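Side-chain contacts in secreted protein (Streptomyces lividans TK24, PDB 5LXZ), which is a copper metalloradical protein of the AA5 family that probably oxidises alcohol or sugar substrates, as galactose oxidase does: residues A[264-267]-A[268-272]; A[278-281]-A[282-285]; A[529-532]-A[533-536]; A[588-591]-A[592-596]. The protein carries 1 engineered substitution. All coordinates share one frame; numbering follows the deposited sequence.

Interaction 1 of 4, residues A[264-267]-A[268-272]; sequences GLDD and IGQLV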
ATOM      1  N   GLY A 264       9.737  -5.823  -2.394  1.00  7.25           N
ATOM      2  CA  GLY A 264       9.785  -6.347  -1.060  1.00  7.68           C
ATOM      3  C   GLY A 264      11.213  -6.500  -0.540  1.00  8.56           C
ATOM      4  O   GLY A 264      12.174  -6.364  -1.284  1.00 10.28           O
ATOM      5  N   LEU A 265      11.321  -6.675   0.750  1.00  9.12           N
ATOM      6  CA  LEU A 265      12.587  -6.983   1.400  1.00  9.86           C
ATOM      7  C   LEU A 265      12.702  -8.477   1.530  1.00 10.95           C
ATOM      8  O   LEU A 265      11.771  -9.159   1.948  1.00 10.97           O
ATOM      9  CB  LEU A 265      12.662  -6.319   2.767  1.00 10.56           C
ATOM     10  CG  LEU A 265      12.472  -4.806   2.773  1.00 11.63           C
ATOM     11  CD1 LEU A 265      12.529  -4.317   4.220  1.00 13.22           C
ATOM     12  CD2 LEU A 265      13.549  -4.150   1.954  1.00 13.09           C
ATOM     13  N   ASP A 266      13.913  -8.964   1.301  1.00 11.98           N
ATOM     14  CA  ASP A 266      14.194 -10.377   1.380  1.00 13.90           C
ATOM     15  C   ASP A 266      14.427 -10.879   2.811  1.00 14.50           C
ATOM     16  O   ASP A 266      14.203 -10.185   3.777  1.00 13.44           O
ATOM     17  CB  ASP A 266      15.348 -10.684   0.426  1.00 15.54           C
ATOM     18  CG  ASP A 266      16.704 -10.423   1.020  1.00 18.53           C
ATOM     19  OD1 ASP A 266      16.838 -10.011   2.205  1.00 17.38           O
ATOM     20  OD2 ASP A 266      17.663 -10.678   0.266  1.00 22.51           O
ATOM     21  N   ASP A 267      14.886 -12.126   2.940  1.00 15.54           N
ATOM     22  CA  ASP A 267      14.886 -12.791   4.238  1.00 17.77           C
ATOM     23  C   ASP A 267      15.994 -12.315   5.166  1.00 16.68           C
ATOM     24  O   ASP A 267      16.000 -12.699   6.327  1.00 18.71           O
ATOM     25  CB  ASP A 267      14.891 -14.314   4.094  1.00 20.34           C
ATOM     26  CG  ASP A 267      16.185 -14.869   3.534  1.00 24.06           C
ATOM     27  OD1 ASP A 267      17.167 -14.135   3.264  1.00 26.56           O
ATOM     28  OD2 ASP A 267      16.184 -16.104   3.364  1.00 29.68           O
ATOM     29  N   ILE A 268      16.898 -11.475   4.670  1.00 16.10           N
ATOM     30  CA  ILE A 268      17.839 -10.774   5.560  1.00 17.27           C
ATOM     31  C   ILE A 268      17.720  -9.263   5.476  1.00 16.23           C
ATOM     32  O   ILE A 268      18.591  -8.540   5.935  1.00 17.57           O
ATOM     33  CB  ILE A 268      19.288 -11.281   5.390  1.00 18.31           C
ATOM     34  CG1 ILE A 268      19.809 -10.979   3.991  1.00 18.53           C
ATOM     35  CG2 ILE A 268      19.353 -12.767   5.727  1.00 20.42           C
ATOM     36  CD1 ILE A 268      21.306 -11.180   3.859  1.00 19.50           C
ATOM     37  N   GLY A 269      16.604  -8.762   4.962  1.00 13.76           N
ATOM     38  CA  GLY A 269      16.337  -7.343   4.932  1.00 13.84           C
ATOM     39  C   GLY A 269      16.894  -6.551   3.765  1.00 14.80           C
ATOM     40  O   GLY A 269      16.850  -5.340   3.821  1.00 17.44           O
ATOM     41  N   GLN A 270      17.376  -7.242   2.732  1.00 14.97           N
ATOM     42  CA  GLN A 270      17.888  -6.620   1.498  1.00 15.14           C
ATOM     43  C   GLN A 270      16.676  -6.408   0.548  1.00 13.20           C
ATOM     44  O   GLN A 270      15.824  -7.244   0.503  1.00 12.28           O
ATOM     45  CB  GLN A 270      18.875  -7.549   0.765  1.00 17.78           C
ATOM     46  CG  GLN A 270      19.986  -8.230   1.579  1.00 19.60           C
ATOM     47  CD  GLN A 270      20.839  -9.253   0.769  1.00 21.03           C
ATOM     48  OE1 GLN A 270      21.985  -8.947   0.404  1.00 23.09           O
ATOM     49  NE2 GLN A 270      20.309 -10.462   0.526  1.00 22.51           N
ATOM     50  N   LEU A 271      16.667  -5.354  -0.238  1.00 12.71           N
ATOM     51  CA  LEU A 271      15.625  -5.203  -1.308  1.00 12.19           C
ATOM     52  C   LEU A 271      15.734  -6.350  -2.292  1.00 13.01           C
ATOM     53  O   LEU A 271      16.831  -6.727  -2.709  1.00 15.36           O
ATOM     54  CB  LEU A 271      15.761  -3.885  -2.049  1.00 12.41           C
ATOM     55  CG  LEU A 271      14.540  -3.532  -2.916  1.00 13.42           C
ATOM     56  CD1 LEU A 271      13.378  -2.961  -2.131  1.00 14.25           C
ATOM     57  CD2 LEU A 271      14.943  -2.542  -3.973  1.00 14.19           C
ATOM     58  N   VAL A 272      14.601  -6.948  -2.644  1.00 10.81           N
ATOM     59  CA  VAL A 272      14.598  -7.952  -3.707  1.00 11.67           C
ATOM     60  C   VAL A 272      15.015  -7.186  -4.965  1.00 12.22           C
ATOM     61  O   VAL A 272      14.432  -6.147  -5.296  1.00 12.56           O
ATOM     62  CB  VAL A 272      13.226  -8.584  -3.836  1.00 11.38           C
ATOM     63  CG1 VAL A 272      13.193  -9.492  -5.072  1.00 11.45           C
ATOM     64  CG2 VAL A 272      12.890  -9.373  -2.590  1.00 11.90           C
TER
HETATM   65  O   HOH W   1      17.330 -10.136  -2.232  1.00 29.33           O
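The backbones of L265 and L271 are joined by a single bridge, and D266 to G269 form a type I beta turn that reverses the chain between them. V272 N donates to G264 O, D266 N to Q270 O, and G269 N closes the turn on D266 O at 3.0 Å. With G269 at a positive phi (85°), a backbone poorly suited to a side chain, the turn continues into a G1 bulge. This compact reversal lies in the kelch-motif region, in the loop linking strands 259-262 and 277-280 of one propeller blade. D266 supplies most of its side-chain bonds. Its CG sits between the backbone N and the carbonyl carbon (chi1 84°), which folds the carboxylate back over the turn. OD1 accepts I268 N, an Asx turn, and Q270 N, each at 2.9 Å; the two donors approach from opposite faces of the carboxylate plane. OD2 uses its syn lone pair for Q270 NE2 at 2.7 Å, the carboxylate and amide planes being 51° apart, and also takes a proton from a water 2.6 Å from OD2. On the buried side, L265 CD2 packs 4.3 Å from L271 CD1, and the side chain of L265 lies about 9 Å from a bound copper.

Interaction 2 of 4, residues A[278-281]-A[282-285]; sequences VYDP and KTKA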
ATOM      1  N   VAL A 278       4.936 -14.176 -10.954  1.00  8.28           N
ATOM      2  CA  VAL A 278       3.547 -14.160 -11.319  1.00  8.31           C
ATOM      3  C   VAL A 278       2.865 -15.363 -10.736  1.00  8.51           C
ATOM      4  O   VAL A 278       3.333 -16.483 -10.952  1.00  9.49           O
ATOM      5  CB  VAL A 278       3.375 -14.097 -12.842  1.00  9.09           C
ATOM      6  CG1 VAL A 278       1.933 -14.203 -13.216  1.00 10.28           C
ATOM      7  CG2 VAL A 278       4.004 -12.827 -13.411  1.00  9.71           C
ATOM      8  N   TYR A 279       1.732 -15.143 -10.086  1.00  7.78           N
ATOM      9  CA  TYR A 279       0.866 -16.192  -9.574  1.00  7.73           C
ATOM     10  C   TYR A 279      -0.201 -16.468 -10.597  1.00  8.85           C
ATOM     11  O   TYR A 279      -0.912 -15.562 -11.008  1.00  8.27           O
ATOM     12  CB  TYR A 279       0.179 -15.715  -8.303  1.00  7.53           C
ATOM     13  CG  TYR A 279      -0.704 -16.728  -7.613  1.00  7.13           C
ATOM     14  CD1 TYR A 279      -0.139 -17.777  -6.903  1.00  7.02           C
ATOM     15  CD2 TYR A 279      -2.082 -16.636  -7.656  1.00  7.35           C
ATOM     16  CE1 TYR A 279      -0.928 -18.651  -6.218  1.00  7.21           C
ATOM     17  CE2 TYR A 279      -2.885 -17.513  -6.952  1.00  7.62           C
ATOM     18  CZ  TYR A 279      -2.295 -18.507  -6.233  1.00  7.18           C
ATOM     19  OH  TYR A 279      -3.125 -19.345  -5.534  1.00  8.74           O
ATOM     20  N   ASP A 280      -0.335 -17.735 -10.998  1.00 10.24           N
ATOM     21  CA  ASP A 280      -1.424 -18.127 -11.859  1.00 11.69           C
ATOM     22  C   ASP A 280      -2.512 -18.721 -10.997  1.00 11.56           C
ATOM     23  O   ASP A 280      -2.338 -19.797 -10.418  1.00 10.90           O
ATOM     24  CB  ASP A 280      -0.888 -19.185 -12.830  1.00 12.52           C
ATOM     25  CG  ASP A 280      -1.919 -19.605 -13.836  1.00 14.82           C
ATOM     26  OD1 ASP A 280      -3.090 -19.253 -13.681  1.00 15.32           O
ATOM     27  OD2 ASP A 280      -1.480 -20.290 -14.803  1.00 18.44           O
ATOM     28  N   PRO A 281      -3.668 -18.066 -10.839  1.00 12.01           N
ATOM     29  CA  PRO A 281      -4.728 -18.617  -9.995  1.00 12.65           C
ATOM     30  C   PRO A 281      -5.241 -20.002 -10.429  1.00 11.72           C
ATOM     31  O   PRO A 281      -5.768 -20.748  -9.614  1.00 12.84           O
ATOM     32  CB  PRO A 281      -5.849 -17.578 -10.101  1.00 14.11           C
ATOM     33  CG  PRO A 281      -5.134 -16.358 -10.523  1.00 14.81           C
ATOM     34  CD  PRO A 281      -4.034 -16.744 -11.406  1.00 14.04           C
ATOM     35  N   LYS A 282      -5.051 -20.301 -11.700  1.00 12.69           N
ATOM     36  CA  LYS A 282      -5.500 -21.617 -12.222  1.00 13.54           C
ATOM     37  C   LYS A 282      -4.594 -22.753 -11.787  1.00 13.24           C
ATOM     38  O   LYS A 282      -5.037 -23.899 -11.702  1.00 14.13           O
ATOM     39  CB  LYS A 282      -5.593 -21.595 -13.742  1.00 14.28           C
ATOM     40  CG  LYS A 282      -6.694 -20.680 -14.245  1.00 16.63           C
ATOM     41  CD  LYS A 282      -6.751 -20.657 -15.753  1.00 18.96           C
ATOM     42  CE  LYS A 282      -8.008 -19.934 -16.229  1.00 21.06           C
ATOM     43  NZ  LYS A 282      -8.121 -19.993 -17.727  1.00 21.84           N
ATOM     44  N   THR A 283      -3.339 -22.468 -11.510  1.00 11.97           N
ATOM     45  CA  THR A 283      -2.410 -23.492 -10.997  1.00 11.51           C
ATOM     46  C   THR A 283      -2.049 -23.350  -9.532  1.00 11.24           C
ATOM     47  O   THR A 283      -1.457 -24.244  -8.953  1.00 10.31           O
ATOM     48  CB  THR A 283      -1.121 -23.506 -11.777  1.00 12.85           C
ATOM     49  OG1 THR A 283      -0.489 -22.230 -11.626  1.00 13.42           O
ATOM     50  CG2 THR A 283      -1.363 -23.739 -13.242  1.00 13.27           C
ATOM     51  N   LYS A 284      -2.368 -22.196  -8.944  1.00 11.18           N
ATOM     52  CA  LYS A 284      -1.994 -21.877  -7.560  1.00 11.67           C
ATOM     53  C   LYS A 284      -0.474 -21.932  -7.371  1.00 10.31           C
ATOM     54  O   LYS A 284       0.008 -22.258  -6.295  1.00 10.73           O
ATOM     55  CB  LYS A 284      -2.765 -22.712  -6.529  1.00 14.01           C
ATOM     56  CG  LYS A 284      -4.265 -22.495  -6.586  1.00 17.35           C
ATOM     57  CD  LYS A 284      -4.983 -23.457  -5.650  1.00 21.10           C
ATOM     58  CE  LYS A 284      -6.510 -23.249  -5.577  1.00 25.92           C
ATOM     59  NZ  LYS A 284      -7.181 -22.896  -6.839  1.00 30.72           N
ATOM     60  N   ALA A 285       0.236 -21.527  -8.414  1.00  9.09           N
ATOM     61  CA  ALA A 285       1.678 -21.555  -8.438  1.00  8.57           C
ATOM     62  C   ALA A 285       2.288 -20.290  -8.966  1.00  8.07           C
ATOM     63  O   ALA A 285       1.608 -19.521  -9.662  1.00  9.16           O
ATOM     64  CB  ALA A 285       2.160 -22.746  -9.273  1.00  9.21           C
TER
HETATM   65  O   HOH W   2      -6.960 -20.145  -7.162  1.00 24.86           O
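V278 enters the contact through its backbone, its O 3.7 Å from A285 O, close to the turn of a beta hairpin that joins strands 277-280 and 285-288 of a kelch propeller blade. Y279 comes next. Its CG stands opposite the backbone N (chi1 -177°), which lays the ring along the K284 side chain, the two pointing the same way. CE1 approaches K284 C to 3.5 Å, and OH lies 3.5 Å from K284 CG. The hydroxyl is hydrogen-bonded to E228, and the ring also meets that of W286 with the planes at about 50°. With an alanine here the ring and hydroxyl are gone, which would probably leave E228 without this mate and open a gap beside the K284 backbone. D280 gathers most of the polar bonds of the turn. Its N donates to A285 O at 3.0 Å, while its O accepts both T283 N, from above the carbonyl plane, and K284 N, nearly in line with the C=O bond. The carboxylate reaches forward too: OD1 takes K282 N at 3.0 Å from above the carboxylate plane, an Asx turn. T283 OG1 rests 3.3 Å from D280 CB, the two side chains crossing at about a right angle. P281 takes the second position of the turn, and K284, at a positive phi, steers the chain back toward the strand. A bend at the end of the K284 chain (chi4 38°) brings NZ to a water that accepts from it at 2.8 Å and donates to P281 O.

Interaction 3 of 4, residues A[529-532]-A[533-536]; sequences SRAA and STVK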
ATOM      1  N   SER A 529     -35.479  -1.162  -9.270  1.00 17.11           N
ATOM      2  CA  SER A 529     -35.437   0.049  -8.484  1.00 17.30           C
ATOM      3  C   SER A 529     -36.738   0.804  -8.714  1.00 18.07           C
ATOM      4  O   SER A 529     -36.999   1.208  -9.839  1.00 17.83           O
ATOM      5  CB  SER A 529     -34.282   0.951  -8.901  1.00 17.08           C
ATOM      6  OG  SER A 529     -34.315   2.151  -8.157  1.00 18.37           O
ATOM      7  N   ARG A 530     -37.522   0.981  -7.662  1.00 19.58           N
ATOM      8  CA  ARG A 530     -38.688   1.884  -7.747  1.00 23.16           C
ATOM      9  C   ARG A 530     -38.270   3.294  -8.191  1.00 23.05           C
ATOM     10  O   ARG A 530     -39.011   3.980  -8.909  1.00 24.87           O
ATOM     11  CB  ARG A 530     -39.431   1.912  -6.416  1.00 25.44           C
ATOM     12  CG  ARG A 530     -40.114   0.591  -6.100  1.00 29.46           C
ATOM     13  CD  ARG A 530     -40.841   0.648  -4.761  1.00 32.64           C
ATOM     14  NE  ARG A 530     -39.912   0.814  -3.635  1.00 34.99           N
ATOM     15  CZ  ARG A 530     -39.245  -0.168  -3.018  1.00 35.95           C
ATOM     16  NH1 ARG A 530     -39.369  -1.441  -3.389  1.00 37.59           N
ATOM     17  NH2 ARG A 530     -38.428   0.132  -2.012  1.00 37.88           N
ATOM     18  N   ALA A 531     -37.052   3.698  -7.823  1.00 19.44           N
ATOM     19  CA  ALA A 531     -36.473   4.970  -8.240  1.00 19.21           C
ATOM     20  C   ALA A 531     -35.663   4.896  -9.537  1.00 17.48           C
ATOM     21  O   ALA A 531     -34.830   5.766  -9.798  1.00 17.73           O
ATOM     22  CB  ALA A 531     -35.585   5.481  -7.114  1.00 19.91           C
ATOM     23  N   ALA A 532     -35.901   3.890 -10.373  1.00 17.30           N
ATOM     24  CA  ALA A 532     -35.104   3.721 -11.586  1.00 18.04           C
ATOM     25  C   ALA A 532     -35.050   4.958 -12.473  1.00 19.55           C
ATOM     26  O   ALA A 532     -34.000   5.301 -12.989  1.00 18.07           O
ATOM     27  CB  ALA A 532     -35.551   2.509 -12.393  1.00 19.10           C
ATOM     28  N   SER A 533     -36.179   5.660 -12.627  1.00 19.79           N
ATOM     29  CA  SER A 533     -36.192   6.835 -13.496  1.00 19.59           C
ATOM     30  C   SER A 533     -35.415   8.053 -12.962  1.00 19.32           C
ATOM     31  O   SER A 533     -35.154   8.987 -13.712  1.00 19.78           O
ATOM     32  CB  SER A 533     -37.633   7.243 -13.834  1.00 22.02           C
ATOM     33  OG  SER A 533     -38.275   7.712 -12.677  1.00 24.09           O
ATOM     34  N   THR A 534     -35.001   8.011 -11.692  1.00 17.32           N
ATOM     35  CA  THR A 534     -34.180   9.038 -11.107  1.00 17.12           C
ATOM     36  C   THR A 534     -32.674   8.775 -11.258  1.00 15.80           C
ATOM     37  O   THR A 534     -31.879   9.633 -10.922  1.00 15.29           O
ATOM     38  CB  THR A 534     -34.475   9.211  -9.604  1.00 17.70           C
ATOM     39  OG1 THR A 534     -33.962   8.105  -8.855  1.00 18.73           O
ATOM     40  CG2 THR A 534     -36.012   9.355  -9.378  1.00 19.46           C
ATOM     41  N   VAL A 535     -32.300   7.595 -11.745  1.00 14.09           N
ATOM     42  CA  VAL A 535     -30.876   7.228 -11.751  1.00 13.80           C
ATOM     43  C   VAL A 535     -30.155   8.041 -12.816  1.00 13.92           C
ATOM     44  O   VAL A 535     -30.608   8.116 -13.969  1.00 13.90           O
ATOM     45  CB  VAL A 535     -30.731   5.710 -11.987  1.00 14.11           C
ATOM     46  CG1 VAL A 535     -29.276   5.322 -12.218  1.00 13.74           C
ATOM     47  CG2 VAL A 535     -31.280   4.953 -10.805  1.00 14.42           C
ATOM     48  N   LYS A 536     -29.018   8.625 -12.451  1.00 13.36           N
ATOM     49  CA  LYS A 536     -28.159   9.315 -13.387  1.00 15.28           C
ATOM     50  C   LYS A 536     -26.831   8.634 -13.643  1.00 13.71           C
ATOM     51  O   LYS A 536     -26.226   8.852 -14.693  1.00 13.82           O
ATOM     52  CB  LYS A 536     -27.867  10.745 -12.925  1.00 17.27           C
ATOM     53  CG  LYS A 536     -29.091  11.636 -12.898  1.00 21.23           C
ATOM     54  CD  LYS A 536     -29.768  11.843 -14.260  1.00 22.61           C
ATOM     55  CE  LYS A 536     -28.899  12.581 -15.243  0.50 24.02           C
ATOM     56  NZ  LYS A 536     -29.765  13.147 -16.326  0.50 25.36           N
TER
HETATM   57  O   HOH W   3     -38.715   4.528 -11.877  1.00 28.93           O
HETATM   58  O   HOH W   4     -32.844   6.753 -15.048  1.00 19.09           O
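T534 is bound back onto A531 in a tight connection with a 3-10 segment, which leads from strand 524-528 of the early set domain into strand 535-541. From CB outward, the T534 side chain is organised round one carbonyl. CB itself lies 3.5 Å from A531 O. Beyond it the branches part: a chi1 of 72° swings OG1 inward over its own backbone, and it donates to A531 O at 2.7 Å. It does so in the carbonyl plane, on a lone pair, and passes 3.5 Å from A531 CB. The methyl CG2 stays farther off, 3.8 Å from A531 O. The same oxygen also accepts T534 N, but from above the carbonyl plane; a backbone and a side-chain bond from one residue thus grip it, and the hydroxyl bond probably holds the threonine's chi1. One residue on, V535 N donates to A532 O at 3.1 Å, again from above the plane, and V535 CG2 lies against that carbonyl where the strand begins. Ahead of this, a type I turn from S529 to A532 is bonded to D511, whose carboxylate accepts the N-H groups of R530 and A531. Two waters add to these bonds. One accepts from S533 N and donates to R530 O; a second bridges two carbonyls, donating at 2.8 Å both to A532 O and to V535 O.

Interaction 4 of 4, residues A[588-591]-A[592-596]; sequences VTDG and EGTPS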
ATOM      1  N   VAL A 588     -26.057   2.751  -7.690  1.00 10.30           N
ATOM      2  CA  VAL A 588     -26.749   3.668  -8.588  1.00 10.96           C
ATOM      3  C   VAL A 588     -26.920   4.975  -7.852  1.00 10.95           C
ATOM      4  O   VAL A 588     -27.220   4.968  -6.646  1.00 12.15           O
ATOM      5  CB  VAL A 588     -28.080   3.086  -9.118  1.00 11.20           C
ATOM      6  CG1 VAL A 588     -27.812   1.707  -9.721  1.00 11.59           C
ATOM      7  CG2 VAL A 588     -29.175   3.007  -8.052  1.00 11.66           C
ATOM      8  N   THR A 589     -26.755   6.081  -8.542  1.00 10.86           N
ATOM      9  CA  THR A 589     -26.840   7.370  -7.905  1.00 12.49           C
ATOM     10  C   THR A 589     -27.851   8.215  -8.658  1.00 12.57           C
ATOM     11  O   THR A 589     -27.869   8.219  -9.898  1.00 12.14           O
ATOM     12  CB  THR A 589     -25.448   8.005  -7.887  1.00 13.54           C
ATOM     13  OG1 THR A 589     -24.586   7.169  -7.076  1.00 15.69           O
ATOM     14  CG2 THR A 589     -25.457   9.350  -7.286  1.00 14.87           C
ATOM     15  N   ASP A 590     -28.672   8.941  -7.892  1.00 13.01           N
ATOM     16  CA  ASP A 590     -29.744   9.738  -8.519  1.00 14.83           C
ATOM     17  C   ASP A 590     -29.269  11.126  -8.902  1.00 14.97           C
ATOM     18  O   ASP A 590     -28.109  11.500  -8.699  1.00 14.13           O
ATOM     19  CB  ASP A 590     -30.986   9.737  -7.628  1.00 15.54           C
ATOM     20  CG  ASP A 590     -30.804  10.496  -6.319  1.00 15.87           C
ATOM     21  OD1 ASP A 590     -29.868  11.311  -6.178  1.00 16.70           O
ATOM     22  OD2 ASP A 590     -31.602  10.220  -5.401  1.00 18.71           O
ATOM     23  N   GLY A 591     -30.212  11.966  -9.351  1.00 16.34           N
ATOM     24  CA  GLY A 591     -29.887  13.328  -9.769  1.00 17.57           C
ATOM     25  C   GLY A 591     -29.542  14.327  -8.683  1.00 18.52           C
ATOM     26  O   GLY A 591     -29.077  15.417  -8.990  1.00 21.09           O
ATOM     27  N   GLU A 592     -29.772  13.947  -7.428  1.00 19.11           N
ATOM     28  CA  GLU A 592     -29.311  14.695  -6.255  1.00 20.47           C
ATOM     29  C   GLU A 592     -27.903  14.254  -5.828  1.00 18.55           C
ATOM     30  O   GLU A 592     -27.309  14.852  -4.938  1.00 19.48           O
ATOM     31  CB  GLU A 592     -30.255  14.492  -5.076  1.00 23.66           C
ATOM     32  CG  GLU A 592     -31.715  14.812  -5.378  1.00 28.02           C
ATOM     33  CD  GLU A 592     -32.640  14.505  -4.202  1.00 29.95           C
ATOM     34  OE1 GLU A 592     -32.398  15.101  -3.145  1.00 34.56           O
ATOM     35  OE2 GLU A 592     -33.580  13.672  -4.337  1.00 34.56           O
ATOM     36  N   GLY A 593     -27.367  13.205  -6.463  1.00 17.28           N
ATOM     37  CA  GLY A 593     -26.062  12.648  -6.084  1.00 15.22           C
ATOM     38  C   GLY A 593     -26.118  11.659  -4.933  1.00 15.06           C
ATOM     39  O   GLY A 593     -25.083  11.340  -4.337  1.00 14.00           O
ATOM     40  N   THR A 594     -27.302  11.139  -4.641  1.00 12.47           N
ATOM     41  CA  THR A 594     -27.481  10.202  -3.531  1.00 12.97           C
ATOM     42  C   THR A 594     -27.377   8.769  -4.047  1.00 11.83           C
ATOM     43  O   THR A 594     -28.094   8.373  -4.963  1.00 11.07           O
ATOM     44  CB  THR A 594     -28.840  10.384  -2.854  1.00 14.48           C
ATOM     45  OG1 THR A 594     -28.966  11.759  -2.493  1.00 17.77           O
ATOM     46  CG2 THR A 594     -28.948   9.547  -1.632  1.00 14.15           C
ATOM     47  N   PRO A 595     -26.451   7.967  -3.490  1.00 11.37           N
ATOM     48  CA  PRO A 595     -26.287   6.587  -3.934  1.00 10.97           C
ATOM     49  C   PRO A 595     -27.176   5.599  -3.229  1.00 10.69           C
ATOM     50  O   PRO A 595     -27.496   5.769  -2.038  1.00 10.79           O
ATOM     51  CB  PRO A 595     -24.829   6.307  -3.579  1.00 10.84           C
ATOM     52  CG  PRO A 595     -24.608   7.097  -2.322  1.00 11.30           C
ATOM     53  CD  PRO A 595     -25.454   8.342  -2.468  1.00 11.92           C
ATOM     54  N   SER A 596     -27.601   4.581  -3.940  1.00  9.94           N
ATOM     55  CA  SER A 596     -28.153   3.394  -3.325  1.00 10.35           C
ATOM     56  C   SER A 596     -27.137   2.710  -2.446  1.00 10.31           C
ATOM     57  O   SER A 596     -25.938   3.061  -2.451  1.00 10.59           O
ATOM     58  CB  SER A 596     -28.582   2.414  -4.402  1.00 10.88           C
ATOM     59  OG  SER A 596     -27.470   1.928  -5.132  1.00 11.24           O
TER
HETATM   60  O   HOH W   5     -32.065  11.384  -3.092  1.00 24.29           O
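V588 and S596 face each other where strand 582-590 of the early set domain nears its end and the chain turns back through a type I turn from D590 to G593 and a G1 bulge at G593 (phi 84°). Backbone bonds zip the two arms together: S596 N donates to V588 O, D590 N to T594 O, and G593 N to D590 O. T589 and P595 are bridged between the first two of these bonds.

Among side-chain bonds, S596 OG accepts V588 N at 3.0 Å in an almost straight line (177°). D590 does the larger share. Its CG is tucked in over its own main chain (chi1 68°), a rotation that holds OD1 above the turn, where it accepts E592 N at 2.9 Å, an Asx turn, and T594 N at 3.0 Å, from opposite faces of the carboxylate plane. Replacing D590 by a leucine would probably leave these two N-H groups without their acceptor and the turn freer to shift.

Van der Waals contacts are few. T589 CG2 touches G593 C at 3.4 Å, its OG1 runs beside P595 CB, and V588 CG2 leans on S596 CB.

Of the charged groups, D590 OD2 and E592 OE2 are like charges 4.1 Å apart. A water hydrogen-bonded to D590 OD2 at 2.6 Å also lies 3.2 Å from T594 OG1.

From the N terminus the four contacts follow in series, each closing its own short loop, and none nests in or crosses another. Interactions 1 and 2 belong to one kelch blade: the first lies between strands 259-262 and 277-280, the second turns strand 277-280 into 285-288. Their centres are 23 Å apart and they do not touch. In the early set domain, interaction 3 closes the connection from strand 524-528 to 535-541, about 53 Å from interaction 1 between centres, and interaction 4 the one from 582-590 to 599-603. These two meet: strands 535-541 and 582-590 are sheet neighbours, K536 N probably bonds to T589 O at 2.8 Å, and T534 O packs against D590 CB.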